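Local coordinates for adhesion and penetration protein autotransporter (Haemophilus influenzae, PDB 3SYJ) that promotes adherence to and invasion of host cells, mediates bacterial aggregation, and is probably also a serine protease, secreted through its own outer-membrane translocator domain, at residues 916-925 and 937-948. Sequence-based numbering, arbitrary orientation.
Sequences PLSDKLKFTL and YKLVKNDGEFRL
Lys941 NZ reaches the loop ahead of strand 921-925, where it donates to Leu917 O at 2.8 Å, approaching from above the carbonyl plane, and forms a salt bridge with Asp919 OD2 at 3.6 Å. Lys941 CG lies anti to the backbone N (chi1 177°) and the chain beyond it is extended, which carries the ammonium across to the loop while Lys941 CB sits over one face of the Phe946 ring, toward its rim. On the opposite face of that ring, Phe923 stands edge-on in a T-shaped pair, planes at 70°, with its CD2 above the ring centre. Leu917 CD1 meets the Phe946 edge in plane, 3.8 Å from Phe946 CD2. Strands 937-942 and 945-948 form a beta hairpin closed by a type I' turn. The aromatic pair packs this hairpin against the strand 921-925 layer at the pertactin-like C-terminal end of the passenger's beta-helix. Val909 and Leu881 also touch Phe923 and Leu917. Farther along, Leu939 CD2 packs on Phe923 CB at 3.8 Å, and Leu925 meets Leu939 CB to CB. At the turn, Leu917 N donates to Gly944 O at 3.1 Å, nearly straight and on a lone pair, with Pro916 CB against Gly944 CA.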
loop_
_atom_site.group_PDB
_atom_site.type_symbol
_atom_site.label_atom_id
_atom_site.label_comp_id
_atom_site.label_asym_id
_atom_site.label_seq_id
_atom_site.Cartn_x
_atom_site.Cartn_y
_atom_site.Cartn_z
ATOM N N PRO A 916 -0.732 32.491 -19.103
ATOM C CA PRO A 916 -1.890 32.132 -19.913
ATOM C C PRO A 916 -1.693 30.913 -20.811
ATOM O O PRO A 916 -0.594 30.625 -21.220
ATOM C CB PRO A 916 -2.082 33.369 -20.776
ATOM C CG PRO A 916 -1.375 34.361 -20.197
ATOM C CD PRO A 916 -0.272 33.832 -19.429
ATOM N N LEU A 917 -2.766 30.207 -21.108
ATOM C CA LEU A 917 -2.656 29.021 -21.949
ATOM C C LEU A 917 -2.389 29.397 -23.400
ATOM O O LEU A 917 -2.894 30.405 -23.890
ATOM C CB LEU A 917 -3.931 28.180 -21.862
ATOM C CG LEU A 917 -4.253 27.551 -20.505
ATOM C CD1 LEU A 917 -5.586 26.826 -20.563
ATOM C CD2 LEU A 917 -3.144 26.604 -20.067
ATOM N N SER A 918 -1.605 28.572 -24.082
ATOM C CA SER A 918 -1.205 28.836 -25.461
ATOM C C SER A 918 -2.388 29.057 -26.402
ATOM O O SER A 918 -3.490 28.565 -26.164
ATOM C CB SER A 918 -0.323 27.695 -25.980
ATOM O OG SER A 918 -0.007 27.866 -27.350
ATOM N N ASP A 919 -2.148 29.810 -27.471
ATOM C CA ASP A 919 -3.141 30.009 -28.519
ATOM C C ASP A 919 -3.220 28.804 -29.451
ATOM O O ASP A 919 -4.148 28.688 -30.258
ATOM C CB ASP A 919 -2.820 31.262 -29.330
ATOM C CG ASP A 919 -3.585 32.475 -28.844
ATOM O OD1 ASP A 919 -4.200 33.158 -29.695
ATOM O OD2 ASP A 919 -3.584 32.736 -27.617
ATOM N N LYS A 920 -2.233 27.920 -29.342
ATOM C CA LYS A 920 -2.203 26.694 -30.129
ATOM C C LYS A 920 -3.113 25.657 -29.486
ATOM O O LYS A 920 -3.375 24.601 -30.057
ATOM C CB LYS A 920 -0.776 26.160 -30.228
ATOM C CG LYS A 920 0.221 27.154 -30.791
ATOM C CD LYS A 920 1.652 26.670 -30.612
ATOM C CE LYS A 920 1.997 26.509 -29.140
ATOM N NZ LYS A 920 3.418 26.116 -28.939
ATOM N N LEU A 921 -3.586 25.972 -28.285
ATOM C CA LEU A 921 -4.542 25.135 -27.574
ATOM C C LEU A 921 -5.970 25.491 -28.008
ATOM O O LEU A 921 -6.364 26.655 -27.980
ATOM C CB LEU A 921 -4.374 25.344 -26.068
ATOM C CG LEU A 921 -4.937 24.318 -25.088
ATOM C CD1 LEU A 921 -4.475 22.915 -25.443
ATOM C CD2 LEU A 921 -4.518 24.681 -23.672
ATOM N N LYS A 922 -6.744 24.495 -28.418
ATOM C CA LYS A 922 -8.094 24.756 -28.897
ATOM C C LYS A 922 -9.121 23.800 -28.293
ATOM O O LYS A 922 -8.979 22.579 -28.389
ATOM C CB LYS A 922 -8.137 24.688 -30.424
ATOM C CG LYS A 922 -9.511 24.956 -31.022
ATOM C CD LYS A 922 -9.481 24.839 -32.543
ATOM C CE LYS A 922 -10.814 25.239 -33.170
ATOM N NZ LYS A 922 -10.737 25.302 -34.662
ATOM N N PHE A 923 -10.155 24.368 -27.673
ATOM C CA PHE A 923 -11.230 23.583 -27.066
ATOM C C PHE A 923 -12.593 23.885 -27.675
ATOM O O PHE A 923 -12.867 25.008 -28.097
ATOM C CB PHE A 923 -11.299 23.832 -25.561
ATOM C CG PHE A 923 -10.112 23.325 -24.813
ATOM C CD1 PHE A 923 -10.002 21.986 -24.498
ATOM C CD2 PHE A 923 -9.102 24.183 -24.432
ATOM C CE1 PHE A 923 -8.910 21.511 -23.813
ATOM C CE2 PHE A 923 -8.005 23.714 -23.748
ATOM C CZ PHE A 923 -7.908 22.376 -23.436
ATOM N N THR A 924 -13.452 22.873 -27.685
ATOM C CA THR A 924 -14.807 23.013 -28.190
ATOM C C THR A 924 -15.765 22.310 -27.253
ATOM O O THR A 924 -15.585 21.135 -26.934
ATOM C CB THR A 924 -14.943 22.390 -29.577
ATOM O OG1 THR A 924 -14.231 23.195 -30.523
ATOM C CG2 THR A 924 -16.402 22.305 -29.982
ATOM N N LEU A 925 -16.784 23.033 -26.804
ATOM C CA LEU A 925 -17.786 22.450 -25.924
ATOM C C LEU A 925 -18.759 21.592 -26.729
ATOM O O LEU A 925 -19.285 22.029 -27.751
ATOM C CB LEU A 925 -18.534 23.544 -25.158
ATOM C CG LEU A 925 -19.543 23.084 -24.104
ATOM C CD1 LEU A 925 -18.871 22.304 -22.983
ATOM C CD2 LEU A 925 -20.296 24.274 -23.540
ATOM N N TYR A 937 -24.822 28.333 -20.111
ATOM C CA TYR A 937 -23.392 28.629 -20.120
ATOM C C TYR A 937 -22.747 28.139 -21.410
ATOM O O TYR A 937 -23.106 27.087 -21.938
ATOM C CB TYR A 937 -22.688 28.013 -18.902
ATOM C CG TYR A 937 -23.170 28.551 -17.573
ATOM C CD1 TYR A 937 -22.393 29.434 -16.829
ATOM C CD2 TYR A 937 -24.404 28.177 -17.060
ATOM C CE1 TYR A 937 -22.838 29.928 -15.607
ATOM C CE2 TYR A 937 -24.855 28.664 -15.847
ATOM C CZ TYR A 937 -24.073 29.537 -15.125
ATOM O OH TYR A 937 -24.540 30.011 -13.921
ATOM N N LYS A 938 -21.804 28.922 -21.920
ATOM C CA LYS A 938 -21.044 28.547 -23.100
ATOM C C LYS A 938 -19.560 28.534 -22.745
ATOM O O LYS A 938 -19.182 28.930 -21.643
ATOM C CB LYS A 938 -21.313 29.524 -24.247
ATOM C CG LYS A 938 -22.719 29.464 -24.835
ATOM C CD LYS A 938 -22.807 30.375 -26.057
ATOM C CE LYS A 938 -24.153 30.283 -26.753
ATOM N NZ LYS A 938 -24.411 28.900 -27.231
ATOM N N LEU A 939 -18.725 28.077 -23.673
ATOM C CA LEU A 939 -17.286 28.006 -23.435
ATOM C C LEU A 939 -16.569 29.208 -24.033
ATOM O O LEU A 939 -16.766 29.544 -25.202
ATOM C CB LEU A 939 -16.693 26.710 -24.001
ATOM C CG LEU A 939 -15.205 26.473 -23.715
ATOM C CD1 LEU A 939 -14.934 26.303 -22.222
ATOM C CD2 LEU A 939 -14.703 25.264 -24.481
ATOM N N VAL A 940 -15.730 29.846 -23.226
ATOM C CA VAL A 940 -14.985 31.017 -23.664
ATOM C C VAL A 940 -13.540 30.941 -23.192
ATOM O O VAL A 940 -13.243 30.312 -22.174
ATOM C CB VAL A 940 -15.599 32.306 -23.093
ATOM C CG1 VAL A 940 -16.995 32.526 -23.655
ATOM C CG2 VAL A 940 -15.635 32.247 -21.566
ATOM N N LYS A 941 -12.635 31.574 -23.929
ATOM C CA LYS A 941 -11.287 31.751 -23.416
ATOM C C LYS A 941 -11.161 33.150 -22.830
ATOM O O LYS A 941 -11.008 34.137 -23.547
ATOM C CB LYS A 941 -10.220 31.499 -24.481
ATOM C CG LYS A 941 -8.810 31.746 -23.955
ATOM C CD LYS A 941 -7.755 31.066 -24.802
ATOM C CE LYS A 941 -6.362 31.373 -24.285
ATOM N NZ LYS A 941 -5.314 30.790 -25.165
ATOM N N ASN A 942 -11.242 33.221 -21.510
ATOM C CA ASN A 942 -11.241 34.492 -20.814
ATOM C C ASN A 942 -10.091 34.564 -19.827
ATOM O O ASN A 942 -9.974 33.721 -18.940
ATOM C CB ASN A 942 -12.567 34.684 -20.079
ATOM C CG ASN A 942 -12.474 35.708 -18.973
ATOM O OD1 ASN A 942 -12.792 35.418 -17.822
ATOM N ND2 ASN A 942 -12.027 36.911 -19.313
ATOM N N ASP A 943 -9.232 35.561 -19.993
ATOM C CA ASP A 943 -8.152 35.774 -19.042
ATOM C C ASP A 943 -7.191 34.580 -19.013
ATOM O O ASP A 943 -6.753 34.140 -17.946
ATOM C CB ASP A 943 -8.740 36.039 -17.654
ATOM C CG ASP A 943 -7.687 36.403 -16.634
ATOM O OD1 ASP A 943 -6.685 37.043 -17.019
ATOM O OD2 ASP A 943 -7.866 36.048 -15.447
ATOM N N GLY A 944 -6.880 34.057 -20.196
ATOM C CA GLY A 944 -5.909 32.984 -20.337
ATOM C C GLY A 944 -6.379 31.590 -19.959
ATOM O O GLY A 944 -5.594 30.640 -20.002
ATOM N N GLU A 945 -7.651 31.461 -19.590
ATOM C CA GLU A 945 -8.212 30.175 -19.177
ATOM C C GLU A 945 -9.547 29.909 -19.865
ATOM O O GLU A 945 -10.211 30.839 -20.318
ATOM C CB GLU A 945 -8.390 30.132 -17.658
ATOM C CG GLU A 945 -7.136 30.507 -16.894
ATOM C CD GLU A 945 -7.208 30.160 -15.421
ATOM O OE1 GLU A 945 -8.258 30.411 -14.789
ATOM O OE2 GLU A 945 -6.203 29.639 -14.892
ATOM N N PHE A 946 -9.933 28.637 -19.939
ATOM C CA PHE A 946 -11.187 28.242 -20.579
ATOM C C PHE A 946 -12.287 28.027 -19.552
ATOM O O PHE A 946 -12.221 27.105 -18.736
ATOM C CB PHE A 946 -10.988 26.991 -21.443
ATOM C CG PHE A 946 -10.141 27.234 -22.656
ATOM C CD1 PHE A 946 -10.723 27.514 -23.878
ATOM C CD2 PHE A 946 -8.758 27.211 -22.568
ATOM C CE1 PHE A 946 -9.941 27.754 -24.997
ATOM C CE2 PHE A 946 -7.972 27.449 -23.681
ATOM C CZ PHE A 946 -8.563 27.720 -24.897
ATOM N N ARG A 947 -13.298 28.889 -19.597
ATOM C CA ARG A 947 -14.342 28.888 -18.582
ATOM C C ARG A 947 -15.744 28.756 -19.168
ATOM O O ARG A 947 -15.973 29.058 -20.342
ATOM C CB ARG A 947 -14.260 30.163 -17.743
ATOM C CG ARG A 947 -12.865 30.512 -17.278
ATOM C CD ARG A 947 -12.903 31.511 -16.141
ATOM N NE ARG A 947 -11.576 31.702 -15.568
ATOM C CZ ARG A 947 -10.784 32.730 -15.852
ATOM N NH1 ARG A 947 -11.199 33.669 -16.691
ATOM N NH2 ARG A 947 -9.583 32.826 -15.291
ATOM N N LEU A 948 -16.669 28.282 -18.335
ATOM C CA LEU A 948 -18.091 28.292 -18.651
ATOM C C LEU A 948 -18.658 29.645 -18.260
ATOM O O LEU A 948 -18.491 30.104 -17.127
ATOM C CB LEU A 948 -18.828 27.188 -17.898
ATOM C CG LEU A 948 -18.611 25.768 -18.409
ATOM C CD1 LEU A 948 -19.444 24.785 -17.602
ATOM C CD2 LEU A 948 -18.943 25.680 -19.888
#